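Local coordinates for protein proline dehydrogenase (Bradyrhizobium japonicum USDA 110, PDB 3HAZ) that probably oxidises proline to glutamate in two steps, using FAD in a proline dehydrogenase unit and NAD in an aldehyde dehydrogenase unit, at residues I764-A769 with R907-T912; E855-F860 with V894-P899. One frame throughout, in Å; residues are numbered along the deposited sequence.

Contact 1: residues I764-A769 with R907-T912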
ATOM      1  N   ILE A 764     -22.321  28.841  35.758  1.00 24.36           N
ATOM      2  CA  ILE A 764     -22.644  30.242  35.533  1.00 23.68           C
ATOM      3  C   ILE A 764     -21.905  30.600  34.251  1.00 19.33           C
ATOM      4  O   ILE A 764     -20.765  31.068  34.271  1.00 23.07           O
ATOM      5  CB  ILE A 764     -22.233  31.124  36.735  1.00 27.68           C
ATOM      6  CG1 ILE A 764     -22.870  30.572  38.017  1.00 27.31           C
ATOM      7  CG2 ILE A 764     -22.638  32.581  36.504  1.00 29.99           C
ATOM      8  CD1 ILE A 764     -22.551  31.352  39.285  1.00 28.03           C
ATOM      9  N   ASN A 765     -22.555  30.323  33.125  1.00 17.07           N
ATOM     10  CA  ASN A 765     -21.891  30.363  31.830  1.00 22.41           C
ATOM     11  C   ASN A 765     -21.800  31.776  31.265  1.00 20.21           C
ATOM     12  O   ASN A 765     -22.799  32.489  31.191  1.00 19.73           O
ATOM     13  CB  ASN A 765     -22.599  29.416  30.852  1.00 18.93           C
ATOM     14  CG  ASN A 765     -22.776  28.017  31.428  1.00 23.22           C
ATOM     15  OD1 ASN A 765     -21.846  27.446  31.992  1.00 20.16           O
ATOM     16  ND2 ASN A 765     -23.979  27.470  31.303  1.00 25.67           N
ATOM     17  N   ALA A 766     -20.588  32.164  30.875  1.00 20.30           N
ATOM     18  CA  ALA A 766     -20.312  33.496  30.356  1.00 22.83           C
ATOM     19  C   ALA A 766     -20.137  33.481  28.850  1.00 23.04           C
ATOM     20  O   ALA A 766     -19.855  32.440  28.250  1.00 24.94           O
ATOM     21  CB  ALA A 766     -19.052  34.067  31.009  1.00 16.88           C
ATOM     22  N   MET A 767     -20.315  34.649  28.246  1.00 22.05           N
ATOM     23  CA  MET A 767     -19.884  34.887  26.878  1.00 18.17           C
ATOM     24  C   MET A 767     -19.051  36.161  26.851  1.00 18.30           C
ATOM     25  O   MET A 767     -19.375  37.135  27.525  1.00 22.50           O
ATOM     26  CB  MET A 767     -21.070  35.027  25.923  1.00 17.05           C
ATOM     27  CG  MET A 767     -20.648  35.456  24.517  1.00 20.37           C
ATOM     28  SD  MET A 767     -22.012  35.604  23.345  1.00 22.43           S
ATOM     29  CE  MET A 767     -22.450  33.885  23.076  1.00 19.67           C
ATOM     30  N   ILE A 768     -17.971  36.148  26.080  1.00 20.06           N
ATOM     31  CA  ILE A 768     -17.183  37.353  25.875  1.00 18.55           C
ATOM     32  C   ILE A 768     -17.334  37.797  24.425  1.00 20.04           C
ATOM     33  O   ILE A 768     -17.050  37.034  23.498  1.00 18.48           O
ATOM     34  CB  ILE A 768     -15.700  37.123  26.202  1.00 23.69           C
ATOM     35  CG1 ILE A 768     -15.547  36.579  27.627  1.00 21.80           C
ATOM     36  CG2 ILE A 768     -14.904  38.409  26.019  1.00 19.82           C
ATOM     37  CD1 ILE A 768     -14.116  36.201  27.983  1.00 26.70           C
ATOM     38  N   ALA A 769     -17.825  39.017  24.233  1.00 17.07           N
ATOM     39  CA  ALA A 769     -17.961  39.587  22.895  1.00 18.98           C
ATOM     40  C   ALA A 769     -17.182  40.900  22.795  1.00 18.32           C
ATOM     41  O   ALA A 769     -17.428  41.823  23.575  1.00 19.34           O
ATOM     42  CB  ALA A 769     -19.440  39.810  22.558  1.00 19.45           C
ATOM     43  N   ARG A 907     -10.583  36.875  35.290  1.00 28.51           N
ATOM     44  CA  ARG A 907     -10.601  36.608  36.726  1.00 29.42           C
ATOM     45  C   ARG A 907     -12.035  36.463  37.232  1.00 31.30           C
ATOM     46  O   ARG A 907     -12.332  35.574  38.021  1.00 34.76           O
ATOM     47  CB  ARG A 907      -9.889  37.713  37.509  1.00 33.61           C
ATOM     48  CG  ARG A 907      -8.387  37.768  37.299  1.00 45.02           C
ATOM     49  CD  ARG A 907      -7.717  38.553  38.417  1.00 61.56           C
ATOM     50  NE  ARG A 907      -6.363  38.980  38.068  1.00 71.08           N
ATOM     51  CZ  ARG A 907      -6.038  40.223  37.724  1.00 78.47           C
ATOM     52  NH1 ARG A 907      -6.969  41.169  37.686  1.00 78.69           N
ATOM     53  NH2 ARG A 907      -4.782  40.522  37.421  1.00 81.52           N
ATOM     54  N   ALA A 908     -12.922  37.344  36.781  1.00 28.36           N
ATOM     55  CA  ALA A 908     -14.333  37.258  37.152  1.00 28.77           C
ATOM     56  C   ALA A 908     -14.935  35.896  36.786  1.00 31.83           C
ATOM     57  O   ALA A 908     -15.759  35.352  37.515  1.00 30.09           O
ATOM     58  CB  ALA A 908     -15.122  38.376  36.492  1.00 27.01           C
ATOM     59  N   ILE A 909     -14.529  35.350  35.647  1.00 27.16           N
ATOM     60  CA  ILE A 909     -15.045  34.059  35.220  1.00 24.03           C
ATOM     61  C   ILE A 909     -14.443  32.934  36.066  1.00 26.58           C
ATOM     62  O   ILE A 909     -15.146  32.009  36.478  1.00 26.58           O
ATOM     63  CB  ILE A 909     -14.775  33.812  33.725  1.00 27.22           C
ATOM     64  CG1 ILE A 909     -15.509  34.850  32.876  1.00 27.51           C
ATOM     65  CG2 ILE A 909     -15.213  32.406  33.321  1.00 26.10           C
ATOM     66  CD1 ILE A 909     -15.064  34.873  31.414  1.00 18.61           C
ATOM     67  N   GLU A 910     -13.145  33.025  36.336  1.00 26.10           N
ATOM     68  CA  GLU A 910     -12.452  32.009  37.125  1.00 34.78           C
ATOM     69  C   GLU A 910     -12.977  31.950  38.550  1.00 33.82           C
ATOM     70  O   GLU A 910     -12.922  30.907  39.199  1.00 31.69           O
ATOM     71  CB  GLU A 910     -10.954  32.299  37.164  1.00 35.91           C
ATOM     72  CG  GLU A 910     -10.239  32.051  35.857  1.00 44.08           C
ATOM     73  CD  GLU A 910      -8.810  32.563  35.883  1.00 54.93           C
ATOM     74  OE1 GLU A 910      -8.549  33.558  36.599  1.00 55.22           O
ATOM     75  OE2 GLU A 910      -7.954  31.972  35.188  1.00 54.99           O
ATOM     76  N   ARG A 911     -13.491  33.082  39.017  1.00 30.91           N
ATOM     77  CA  ARG A 911     -13.840  33.284  40.416  1.00 35.69           C
ATOM     78  C   ARG A 911     -15.042  32.462  40.875  1.00 32.30           C
ATOM     79  O   ARG A 911     -15.123  32.075  42.037  1.00 31.77           O
ATOM     80  CB  ARG A 911     -14.082  34.785  40.657  1.00 45.35           C
ATOM     81  CG  ARG A 911     -14.252  35.206  42.106  1.00 57.05           C
ATOM     82  CD  ARG A 911     -15.689  35.610  42.413  1.00 66.82           C
ATOM     83  NE  ARG A 911     -15.738  36.800  43.263  1.00 72.76           N
ATOM     84  CZ  ARG A 911     -16.856  37.364  43.710  1.00 76.86           C
ATOM     85  NH1 ARG A 911     -18.039  36.850  43.399  1.00 74.40           N
ATOM     86  NH2 ARG A 911     -16.792  38.447  44.474  1.00 80.63           N
ATOM     87  N   THR A 912     -15.976  32.191  39.970  1.00 28.37           N
ATOM     88  CA  THR A 912     -17.198  31.504  40.371  1.00 32.45           C
ATOM     89  C   THR A 912     -16.924  30.053  40.761  1.00 36.65           C
ATOM     90  O   THR A 912     -17.632  29.484  41.590  1.00 35.79           O
ATOM     91  CB  THR A 912     -18.265  31.523  39.265  1.00 26.52           C
ATOM     92  OG1 THR A 912     -17.938  30.540  38.274  1.00 27.03           O
ATOM     93  CG2 THR A 912     -18.366  32.912  38.627  1.00 25.48           C
TER
HETATM   94  O   HOH W   1     -17.719  31.167  35.768  1.00 36.51           O
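Ile909 on helix 902-911 packs onto Ala766 and Ile768 of strand 765-769, and its longer branch does the touching. From CB, the CG2 methyl is set opposite the backbone N, while CG1 lies beside that N (chi1 -63°); although CB is not aimed at the strand, this torsion swings the ethyl arm nearer to it. CG1 of Ile909 lies 4.1 Å from CB of Ala766. CD1 of Ile909 then continues past the same methyl and ends 3.8 Å from CD1 of Ile768. The two isoleucine arms cross at a slant, each extended at its second torsion, and Phe801 of the neighbouring strand 797-803 also touches Ile909. Helix 902-911 is the connection of a beta-alpha-beta crossover in the aldehyde dehydrogenase fold: it links strand 891-897 to the parallel strand 917-921, with strands 797-803 and 765-769 lying between them in the sheet. Toward Thr912 the contact becomes more open and partly polar. CD1 of Ile764 lies 4.3 Å from CB of Thr912, and a water lies between the segments, 2.8 Å from Ile909 O and 2.6 Å from Thr912 OG1; its link to Ile764 O is weak. Thr912 OG1 is also bound by the backbone N of Tyr914, which ties the hydroxyl to the chain just beyond. Ile764 lies close to Glu886, an NAD-binding residue. On the strand's other face, Asn765 ND2 donates to the carbonyl oxygens of Cys794, a predicted active-site residue, and Ala796, while OD1 accepts from Thr917 N.

Contact 2: residues E855-F860 with V894-P899; sequences EARLHF and VVRYRP
At the edge of the mixed sheet of the aldehyde dehydrogenase unit, Arg857 and His859 of strand 857-861 reach across strand 873-876 to meet Arg896 of strand 891-897. The intervening strand keeps the backbones well apart, the nearest CA atoms, those of His859 and Val894, being 9.5 Å from each other, so long side chains make the contact. Arg857 sends its CG opposite the backbone N (chi1 -165°) and bends at chi3, bringing NH1 to 4.0 Å from NH1 of Arg896. The two chains cross at about a right angle, yet their guanidinium planes are nearly parallel, 8° apart. His859 presents NE2 to the edge of the Arg896 guanidinium, close to its plane and 4.4 Å from Arg896 NH1, too far for a bond. What gathers the three is the carboxylate of Glu876, which lies on the middle strand and outside both segments. Glu876 OE2 forms a salt bridge with Arg896 NE, and Glu876 OE1 is hydrogen-bonded to His859 NE2 and has a long, weak ion pair with Arg857 NH1. Asp808 OD1 of helix 804-819 forms a salt bridge with Arg896 NH2, so two acids grip this guanidinium and would probably offset the nearness of the two positive charges. Ile811 of the same helix touches both His859 and Arg896. Arg857 and Arg896 also touch a crystal neighbour, which may influence their poses. On strand 857-861, outermost in this chain's sheet, His859 and Phe860 both face Ile874, a classic beta bulge interrupting the antiparallel edge pair of an otherwise parallel sheet.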
ATOM      1  N   GLU A 855     -31.152  45.828  42.495  1.00 40.57           N
ATOM      2  CA  GLU A 855     -29.687  45.806  42.543  1.00 46.41           C
ATOM      3  C   GLU A 855     -28.977  46.164  41.238  1.00 43.88           C
ATOM      4  O   GLU A 855     -27.797  46.503  41.255  1.00 48.39           O
ATOM      5  CB  GLU A 855     -29.171  44.438  42.998  1.00 51.12           C
ATOM      6  CG  GLU A 855     -28.686  44.406  44.427  1.00 63.54           C
ATOM      7  CD  GLU A 855     -29.656  43.705  45.346  1.00 78.88           C
ATOM      8  OE1 GLU A 855     -30.393  44.402  46.072  1.00 82.99           O
ATOM      9  OE2 GLU A 855     -29.687  42.454  45.328  1.00 84.29           O
ATOM     10  N   ALA A 856     -29.675  46.066  40.113  1.00 38.40           N
ATOM     11  CA  ALA A 856     -29.028  46.242  38.818  1.00 41.45           C
ATOM     12  C   ALA A 856     -29.965  46.868  37.784  1.00 40.56           C
ATOM     13  O   ALA A 856     -31.186  46.848  37.954  1.00 42.99           O
ATOM     14  CB  ALA A 856     -28.504  44.904  38.325  1.00 40.07           C
ATOM     15  N   ARG A 857     -29.396  47.413  36.710  1.00 39.10           N
ATOM     16  CA  ARG A 857     -30.201  48.062  35.679  1.00 36.75           C
ATOM     17  C   ARG A 857     -31.067  47.049  34.951  1.00 31.55           C
ATOM     18  O   ARG A 857     -30.586  46.002  34.536  1.00 35.92           O
ATOM     19  CB  ARG A 857     -29.334  48.816  34.658  1.00 44.38           C
ATOM     20  CG  ARG A 857     -30.153  49.797  33.805  1.00 56.18           C
ATOM     21  CD  ARG A 857     -29.424  50.347  32.566  1.00 59.49           C
ATOM     22  NE  ARG A 857     -28.004  50.618  32.788  1.00 58.31           N
ATOM     23  CZ  ARG A 857     -27.255  51.371  31.989  1.00 57.68           C
ATOM     24  NH1 ARG A 857     -25.969  51.553  32.261  1.00 60.67           N
ATOM     25  NH2 ARG A 857     -27.789  51.951  30.921  1.00 54.97           N
ATOM     26  N   LEU A 858     -32.349  47.359  34.807  1.00 29.12           N
ATOM     27  CA  LEU A 858     -33.234  46.523  34.010  1.00 35.16           C
ATOM     28  C   LEU A 858     -33.233  46.995  32.561  1.00 42.50           C
ATOM     29  O   LEU A 858     -33.663  48.111  32.269  1.00 39.83           O
ATOM     30  CB  LEU A 858     -34.655  46.572  34.563  1.00 36.33           C
ATOM     31  CG  LEU A 858     -35.701  45.823  33.735  1.00 41.22           C
ATOM     32  CD1 LEU A 858     -35.460  44.315  33.775  1.00 39.44           C
ATOM     33  CD2 LEU A 858     -37.099  46.162  34.231  1.00 41.79           C
ATOM     34  N   HIS A 859     -32.742  46.159  31.652  1.00 40.06           N
ATOM     35  CA  HIS A 859     -32.798  46.506  30.238  1.00 33.81           C
ATOM     36  C   HIS A 859     -34.069  45.966  29.595  1.00 35.57           C
ATOM     37  O   HIS A 859     -34.583  46.549  28.649  1.00 35.17           O
ATOM     38  CB  HIS A 859     -31.554  46.017  29.483  1.00 29.70           C
ATOM     39  CG  HIS A 859     -30.342  46.871  29.697  1.00 32.49           C
ATOM     40  ND1 HIS A 859     -30.193  48.109  29.115  1.00 37.99           N
ATOM     41  CD2 HIS A 859     -29.225  46.664  30.433  1.00 39.49           C
ATOM     42  CE1 HIS A 859     -29.035  48.631  29.480  1.00 36.48           C
ATOM     43  NE2 HIS A 859     -28.429  47.775  30.281  1.00 35.51           N
ATOM     44  N   PHE A 860     -34.583  44.855  30.111  1.00 31.38           N
ATOM     45  CA  PHE A 860     -35.782  44.259  29.534  1.00 29.20           C
ATOM     46  C   PHE A 860     -36.467  43.303  30.493  1.00 34.03           C
ATOM     47  O   PHE A 860     -35.821  42.450  31.106  1.00 34.37           O
ATOM     48  CB  PHE A 860     -35.456  43.522  28.226  1.00 30.86           C
ATOM     49  CG  PHE A 860     -36.660  42.905  27.561  1.00 32.83           C
ATOM     50  CD1 PHE A 860     -36.858  41.535  27.588  1.00 37.70           C
ATOM     51  CD2 PHE A 860     -37.600  43.702  26.925  1.00 40.70           C
ATOM     52  CE1 PHE A 860     -37.966  40.968  26.981  1.00 36.79           C
ATOM     53  CE2 PHE A 860     -38.711  43.143  26.319  1.00 39.13           C
ATOM     54  CZ  PHE A 860     -38.894  41.773  26.349  1.00 36.56           C
ATOM     55  N   VAL A 894     -25.665  41.109  32.145  1.00 28.69           N
ATOM     56  CA  VAL A 894     -24.664  41.722  31.275  1.00 26.07           C
ATOM     57  C   VAL A 894     -23.700  42.633  32.030  1.00 23.06           C
ATOM     58  O   VAL A 894     -24.103  43.422  32.881  1.00 31.15           O
ATOM     59  CB  VAL A 894     -25.322  42.543  30.146  1.00 26.45           C
ATOM     60  CG1 VAL A 894     -24.254  43.129  29.225  1.00 24.85           C
ATOM     61  CG2 VAL A 894     -26.307  41.685  29.363  1.00 27.18           C
ATOM     62  N   VAL A 895     -22.421  42.516  31.703  1.00 21.83           N
ATOM     63  CA  VAL A 895     -21.403  43.416  32.224  1.00 24.51           C
ATOM     64  C   VAL A 895     -20.631  44.015  31.039  1.00 29.00           C
ATOM     65  O   VAL A 895     -20.163  43.282  30.167  1.00 22.14           O
ATOM     66  CB  VAL A 895     -20.416  42.663  33.140  1.00 25.33           C
ATOM     67  CG1 VAL A 895     -19.237  43.556  33.508  1.00 25.59           C
ATOM     68  CG2 VAL A 895     -21.123  42.152  34.384  1.00 21.27           C
ATOM     69  N   ARG A 896     -20.502  45.336  30.987  1.00 27.95           N
ATOM     70  CA  ARG A 896     -19.677  45.940  29.941  1.00 24.83           C
ATOM     71  C   ARG A 896     -18.264  46.158  30.477  1.00 25.30           C
ATOM     72  O   ARG A 896     -18.077  46.340  31.675  1.00 28.33           O
ATOM     73  CB  ARG A 896     -20.304  47.233  29.388  1.00 23.82           C
ATOM     74  CG  ARG A 896     -20.376  48.407  30.359  1.00 26.30           C
ATOM     75  CD  ARG A 896     -21.088  49.589  29.716  1.00 27.38           C
ATOM     76  NE  ARG A 896     -22.537  49.414  29.721  1.00 24.69           N
ATOM     77  CZ  ARG A 896     -23.363  49.945  28.828  1.00 24.72           C
ATOM     78  NH1 ARG A 896     -24.670  49.731  28.928  1.00 28.31           N
ATOM     79  NH2 ARG A 896     -22.889  50.688  27.833  1.00 23.84           N
ATOM     80  N   TYR A 897     -17.264  46.108  29.601  1.00 20.56           N
ATOM     81  CA  TYR A 897     -15.879  46.208  30.054  1.00 27.57           C
ATOM     82  C   TYR A 897     -14.992  46.982  29.076  1.00 29.66           C
ATOM     83  O   TYR A 897     -15.286  47.072  27.880  1.00 27.03           O
ATOM     84  CB  TYR A 897     -15.284  44.808  30.320  1.00 31.81           C
ATOM     85  CG  TYR A 897     -14.998  44.009  29.063  1.00 28.78           C
ATOM     86  CD1 TYR A 897     -13.703  43.918  28.550  1.00 20.63           C
ATOM     87  CD2 TYR A 897     -16.020  43.358  28.383  1.00 27.36           C
ATOM     88  CE1 TYR A 897     -13.437  43.197  27.395  1.00 25.42           C
ATOM     89  CE2 TYR A 897     -15.765  42.635  27.228  1.00 24.90           C
ATOM     90  CZ  TYR A 897     -14.472  42.557  26.738  1.00 26.76           C
ATOM     91  OH  TYR A 897     -14.215  41.844  25.589  1.00 28.50           O
ATOM     92  N   ARG A 898     -13.900  47.531  29.604  1.00 33.77           N
ATOM     93  CA  ARG A 898     -12.888  48.202  28.799  1.00 37.38           C
ATOM     94  C   ARG A 898     -11.907  47.167  28.255  1.00 38.08           C
ATOM     95  O   ARG A 898     -11.511  46.250  28.972  1.00 35.43           O
ATOM     96  CB  ARG A 898     -12.148  49.246  29.640  1.00 36.59           C
ATOM     97  N   PRO A 899     -11.512  47.313  26.980  1.00 34.36           N
ATOM     98  CA  PRO A 899     -10.652  46.347  26.284  1.00 33.96           C
ATOM     99  C   PRO A 899      -9.365  46.055  27.043  1.00 36.98           C
ATOM    100  O   PRO A 899      -8.852  44.938  26.979  1.00 45.65           O
ATOM    101  CB  PRO A 899     -10.327  47.061  24.968  1.00 33.89           C
ATOM    102  CG  PRO A 899     -11.476  47.984  24.759  1.00 34.07           C
ATOM    103  CD  PRO A 899     -11.855  48.461  26.126  1.00 31.71           C
TER

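Contacts 1 and 2 lie 14 Å apart, centre to centre, in the aldehyde dehydrogenase unit, and both draw on one seven-strand mixed sheet. Contact 1 uses an inner strand, 765-769, while contact 2 spans the edge between 857-861 and 891-897. Along the chain, 764-769 comes first, both segments of contact 2 follow, and 907-912 comes last; strand 891-897 leads directly into helix 902-911. The contacts meet where Tyr897 OH lies 3.5 Å from Ile768 CG2. The chain thus builds the sheet edge before returning to cover an inner strand. The Ile764 side chain of contact 1 is about 9 Å from the bound NAD, whereas contact 2 is at the surface, away from the annotated sites.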